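Local structure of RagB/SusD domain protein (Flavobacterium johnsoniae, 5J90) at residues A[342-347]-A[411-416]; A[359-364]-A[374-379]. The protein binds chitin as a SusD-like protein, probably a cell-surface lipoprotein that helps a polysaccharide utilization locus capture the polymer. All coordinates share one frame; numbering follows the deposited sequence.

In the fold
Both contacts belong to the helical scaffold of the SusD-like fold and lie on the same side of the chain's centre. Contact 2 is nested inside the loop that contact 1 closes: the chain runs through helix 332-344, turns into helix 353-368, passes the short helix 373-378 and returns through a long, largely irregular excursion to helix 413-428. Contact 1 joins the end of the first of these helices to the start of the last; contact 2 joins the middle pair. Their centres are 18 Å apart and their nearest atoms about 10 Å, so they do not touch. Ile361 and Tyr376 of contact 2 also touch helix 413-428, whose start forms one side of contact 1, making one packed unit.

Contact 1 of 2, residues A[342-347]-A[411-416]; sequences GALRGW and ATNEVK
Leu344 and Lys416 meet where the last turn of helix 332-344 faces the first turn of helix 413-428, a helix-end contact at the surface of the SusD-like helical scaffold. The two methyls of Leu344 lie side by side against one flank of the lysine's aliphatic stem: CD1 lies 3.8 Å from Lys416 CB, and CD2 lies 3.7 Å from Lys416 CD. The lysine's first torsion (chi1 -71°) sets CG beside the backbone N; beyond CG the chain is extended, passes the methyls and brings NZ to a hydrogen bond with Ala409 O. An alanine in place of Leu344 would probably leave the Lys416 stem without its apolar partner and open a gap between the helix ends. Polar contact is indirect, through a water that donates to Leu344 O and to Asn413 OD1, each at 2.9 Å. Further out, each helix end is finished by its own cap. Gly346, with positive phi (85°), completes a Schellman motif in which Trp347 N bonds Gly342 O and Gly346 N bonds Ala343 O. At the opposing start, Thr412 is the N-cap, its OG1 accepting from Val415 N at 3.1 Å with an N-H...O angle of 160°.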
loop_
_atom_site.group_PDB
_atom_site.type_symbol
_atom_site.label_atom_id
_atom_site.label_comp_id
_atom_site.label_asym_id
_atom_site.label_seq_id
_atom_site.Cartn_x
_atom_site.Cartn_y
_atom_site.Cartn_z
ATOM N N GLY A 342 -18.550 -9.237 7.409
ATOM C CA GLY A 342 -19.224 -9.016 6.140
ATOM C C GLY A 342 -20.546 -8.291 6.331
ATOM O O GLY A 342 -20.899 -7.405 5.540
ATOM N N ALA A 343 -21.279 -8.652 7.381
ATOM C CA ALA A 343 -22.562 -8.006 7.660
ATOM C C ALA A 343 -22.340 -6.539 8.052
ATOM O O ALA A 343 -23.102 -5.656 7.637
ATOM C CB ALA A 343 -23.296 -8.755 8.754
ATOM N N LEU A 344 -21.298 -6.261 8.831
ATOM C CA LEU A 344 -20.942 -4.875 9.137
ATOM C C LEU A 344 -20.740 -4.060 7.873
ATOM O O LEU A 344 -21.043 -2.863 7.832
ATOM C CB LEU A 344 -19.635 -4.820 9.921
ATOM C CG LEU A 344 -19.592 -4.934 11.432
ATOM C CD1 LEU A 344 -18.231 -4.431 11.907
ATOM C CD2 LEU A 344 -20.733 -4.145 12.089
ATOM N N ARG A 345 -20.207 -4.709 6.843
ATOM C CA ARG A 345 -19.917 -4.061 5.572
ATOM C C ARG A 345 -21.120 -4.021 4.627
ATOM O O ARG A 345 -21.039 -3.476 3.527
ATOM C CB ARG A 345 -18.713 -4.738 4.900
ATOM C CG ARG A 345 -17.458 -4.644 5.758
ATOM C CD ARG A 345 -16.232 -5.267 5.080
ATOM N NE ARG A 345 -15.084 -5.202 5.979
ATOM C CZ ARG A 345 -14.359 -4.106 6.184
ATOM N NH1 ARG A 345 -14.631 -2.984 5.531
ATOM N NH2 ARG A 345 -13.363 -4.124 7.046
ATOM N N GLY A 346 -22.244 -4.586 5.062
ATOM C CA GLY A 346 -23.460 -4.558 4.261
ATOM C C GLY A 346 -23.573 -5.675 3.236
ATOM O O GLY A 346 -24.405 -5.624 2.331
ATOM N N TRP A 347 -22.732 -6.698 3.366
ATOM C CA TRP A 347 -22.707 -7.780 2.388
ATOM C C TRP A 347 -23.732 -8.875 2.683
ATOM O O TRP A 347 -24.215 -8.991 3.811
ATOM C CB TRP A 347 -21.312 -8.406 2.339
ATOM C CG TRP A 347 -20.212 -7.465 1.954
ATOM C CD1 TRP A 347 -20.329 -6.189 1.472
ATOM C CD2 TRP A 347 -18.811 -7.741 2.024
ATOM N NE1 TRP A 347 -19.080 -5.660 1.226
ATOM C CE2 TRP A 347 -18.133 -6.593 1.561
ATOM C CE3 TRP A 347 -18.061 -8.855 2.429
ATOM C CZ2 TRP A 347 -16.740 -6.526 1.499
ATOM C CZ3 TRP A 347 -16.674 -8.783 2.358
ATOM C CH2 TRP A 347 -16.034 -7.627 1.907
ATOM N N ALA A 411 -22.511 1.300 18.954
ATOM C CA ALA A 411 -21.061 1.461 18.847
ATOM C C ALA A 411 -20.638 1.817 17.421
ATOM O O ALA A 411 -21.352 1.542 16.459
ATOM C CB ALA A 411 -20.346 0.194 19.308
ATOM N N THR A 412 -19.462 2.422 17.291
ATOM C CA THR A 412 -18.920 2.711 15.969
ATOM C C THR A 412 -18.573 1.421 15.237
ATOM O O THR A 412 -18.411 0.364 15.851
ATOM C CB THR A 412 -17.633 3.551 16.045
ATOM O OG1 THR A 412 -16.620 2.802 16.723
ATOM C CG2 THR A 412 -17.877 4.864 16.784
ATOM N N ASN A 413 -18.448 1.511 13.921
ATOM C CA ASN A 413 -18.019 0.363 13.129
ATOM C C ASN A 413 -16.653 -0.156 13.564
ATOM O O ASN A 413 -16.426 -1.370 13.564
ATOM C CB ASN A 413 -18.019 0.693 11.634
ATOM C CG ASN A 413 -19.421 0.778 11.061
ATOM O OD1 ASN A 413 -20.358 0.187 11.597
ATOM N ND2 ASN A 413 -19.572 1.512 9.967
ATOM N N GLU A 414 -15.746 0.745 13.928
ATOM C CA GLU A 414 -14.435 0.324 14.427
ATOM C C GLU A 414 -14.529 -0.478 15.720
ATOM O O GLU A 414 -13.840 -1.488 15.869
ATOM C CB GLU A 414 -13.482 1.505 14.601
ATOM C CG GLU A 414 -12.971 2.088 13.280
ATOM C CD GLU A 414 -11.988 1.191 12.525
ATOM O OE1 GLU A 414 -11.571 0.123 13.036
ATOM O OE2 GLU A 414 -11.626 1.573 11.395
ATOM N N VAL A 415 -15.376 -0.049 16.655
ATOM C CA VAL A 415 -15.520 -0.783 17.908
ATOM C C VAL A 415 -16.204 -2.132 17.662
ATOM O O VAL A 415 -15.789 -3.146 18.235
ATOM C CB VAL A 415 -16.246 0.051 18.991
ATOM C CG1 VAL A 415 -16.737 -0.849 20.130
ATOM C CG2 VAL A 415 -15.310 1.127 19.527
ATOM N N LYS A 416 -17.211 -2.152 16.791
ATOM C CA LYS A 416 -17.854 -3.405 16.408
ATOM C C LYS A 416 -16.837 -4.378 15.812
ATOM O O LYS A 416 -16.811 -5.559 16.182
ATOM C CB LYS A 416 -19.006 -3.146 15.433
ATOM C CG LYS A 416 -20.221 -2.465 16.087
ATOM C CD LYS A 416 -21.258 -2.039 15.063
ATOM C CE LYS A 416 -22.522 -1.533 15.766
ATOM N NZ LYS A 416 -23.565 -1.107 14.790
HETATM O O HOH W 1 -22.183 -1.056 9.780
#

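Contact 2 of 2, residues A[359-364]-A[374-379]; sequences AGIKAS and AGYIAD
Ile361 packs against Ile377 and Tyr376 across two helices that run roughly antiparallel, the N-to-C directions of the two short segments 142° apart and their axes 10.3 Å apart at closest approach. Followed outward, Ile361 begins with CB, which lies 4.0 Å from Ile377 CG1. There the chain divides. The CG2 methyl, anti to the backbone N, enters the angle between the two partners, 3.7 Å from Ile377 CG1 and 3.9 Å from Tyr376 CD1; it meets the ring obliquely. The other branch runs through CG1 to CD1, which returns to Ile377 CG1 at 4.0 Å. One methylene of Ile377 is therefore touched by both branches of Ile361, while the two isoleucine side chains lie alongside one another, pointing opposite ways. Ile377 CD1 continues alongside, ending near the backbone of the residue that follows Ile361, 4.4 Å from Lys362 N.

The tyrosine side chain lies roughly perpendicular to that of Ile361. Its CG stands anti to the backbone N (chi1 180°), which carries the ring inward; its OH is hydrogen-bonded to Gln423 NE2 on helix 413-428, and its ring also meets that of Phe365. Phe337 of helix 332-344 and Val405 add further apolar contacts to Ile361. Lys362 instead turns its charged end aside to a salt bridge with Asp366. Joined by a short connection, helices 353-368 and 373-378 thus form a helical hairpin with an apolar interface, one element of the largely helical SusD-like fold.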
loop_
_atom_site.group_PDB
_atom_site.type_symbol
_atom_site.label_atom_id
_atom_site.label_comp_id
_atom_site.label_asym_id
_atom_site.label_seq_id
_atom_site.Cartn_x
_atom_site.Cartn_y
_atom_site.Cartn_z
ATOM N N ALA A 359 -23.183 -15.964 17.636
ATOM C CA ALA A 359 -23.128 -17.354 17.195
ATOM C C ALA A 359 -21.688 -17.860 17.115
ATOM O O ALA A 359 -21.421 -19.029 17.408
ATOM C CB ALA A 359 -23.840 -17.539 15.862
ATOM N N GLY A 360 -20.756 -16.997 16.717
ATOM C CA GLY A 360 -19.358 -17.388 16.662
ATOM C C GLY A 360 -18.793 -17.685 18.040
ATOM O O GLY A 360 -18.047 -18.659 18.218
ATOM N N ILE A 361 -19.127 -16.845 19.015
ATOM C CA ILE A 361 -18.677 -17.069 20.390
ATOM C C ILE A 361 -19.224 -18.398 20.920
ATOM O O ILE A 361 -18.473 -19.204 21.479
ATOM C CB ILE A 361 -19.077 -15.906 21.317
ATOM C CG1 ILE A 361 -18.456 -14.593 20.822
ATOM C CG2 ILE A 361 -18.639 -16.181 22.758
ATOM C CD1 ILE A 361 -19.009 -13.362 21.521
ATOM N N LYS A 362 -20.518 -18.636 20.721
ATOM C CA LYS A 362 -21.130 -19.899 21.143
ATOM C C LYS A 362 -20.469 -21.106 20.479
ATOM O O LYS A 362 -20.187 -22.108 21.135
ATOM C CB LYS A 362 -22.628 -19.897 20.852
ATOM C CG LYS A 362 -23.309 -21.237 21.120
ATOM C CD LYS A 362 -24.771 -21.220 20.681
ATOM C CE LYS A 362 -25.298 -22.634 20.464
ATOM N NZ LYS A 362 -24.947 -23.531 21.601
ATOM N N ALA A 363 -20.210 -21.013 19.180
ATOM C CA ALA A 363 -19.549 -22.102 18.466
ATOM C C ALA A 363 -18.196 -22.431 19.096
ATOM O O ALA A 363 -17.860 -23.610 19.285
ATOM C CB ALA A 363 -19.375 -21.753 16.991
ATOM N N SER A 364 -17.419 -21.402 19.417
ATOM C CA SER A 364 -16.115 -21.605 20.031
ATOM C C SER A 364 -16.222 -22.210 21.439
ATOM O O SER A 364 -15.472 -23.129 21.774
ATOM C CB SER A 364 -15.324 -20.291 20.056
ATOM O OG SER A 364 -14.059 -20.482 20.662
ATOM N N ALA A 374 -23.712 -17.643 27.436
ATOM C CA ALA A 374 -24.730 -16.600 27.493
ATOM C C ALA A 374 -24.309 -15.420 28.372
ATOM O O ALA A 374 -24.462 -14.260 27.982
ATOM C CB ALA A 374 -26.065 -17.173 27.960
ATOM N N GLY A 375 -23.778 -15.718 29.554
ATOM C CA GLY A 375 -23.340 -14.687 30.477
ATOM C C GLY A 375 -22.128 -13.930 29.968
ATOM O O GLY A 375 -22.014 -12.715 30.144
ATOM N N TYR A 376 -21.211 -14.668 29.349
ATOM C CA TYR A 376 -20.002 -14.092 28.762
ATOM C C TYR A 376 -20.366 -13.123 27.635
ATOM O O TYR A 376 -19.856 -12.003 27.577
ATOM C CB TYR A 376 -19.132 -15.235 28.241
ATOM C CG TYR A 376 -17.823 -14.846 27.586
ATOM C CD1 TYR A 376 -17.756 -14.610 26.214
ATOM C CD2 TYR A 376 -16.652 -14.758 28.325
ATOM C CE1 TYR A 376 -16.554 -14.279 25.601
ATOM C CE2 TYR A 376 -15.438 -14.419 27.718
ATOM C CZ TYR A 376 -15.405 -14.182 26.353
ATOM O OH TYR A 376 -14.215 -13.857 25.746
ATOM N N ILE A 377 -21.277 -13.566 26.777
ATOM C CA ILE A 377 -21.757 -12.790 25.643
ATOM C C ILE A 377 -22.490 -11.517 26.077
ATOM O O ILE A 377 -22.411 -10.486 25.407
ATOM C CB ILE A 377 -22.664 -13.666 24.763
ATOM C CG1 ILE A 377 -21.814 -14.672 23.976
ATOM C CG2 ILE A 377 -23.517 -12.821 23.834
ATOM C CD1 ILE A 377 -22.620 -15.776 23.333
ATOM N N ALA A 378 -23.179 -11.578 27.215
ATOM C CA ALA A 378 -23.957 -10.430 27.677
ATOM C C ALA A 378 -23.165 -9.442 28.538
ATOM O O ALA A 378 -23.668 -8.368 28.871
ATOM C CB ALA A 378 -25.202 -10.905 28.427
ATOM N N ASP A 379 -21.927 -9.785 28.888
ATOM C CA ASP A 379 -21.150 -8.961 29.809
ATOM C C ASP A 379 -20.628 -7.680 29.159
ATOM O O ASP A 379 -19.850 -7.732 28.203
ATOM C CB ASP A 379 -19.995 -9.763 30.409
ATOM C CG ASP A 379 -19.272 -9.001 31.500
ATOM O OD1 ASP A 379 -18.620 -7.985 31.186
ATOM O OD2 ASP A 379 -19.358 -9.416 32.678
#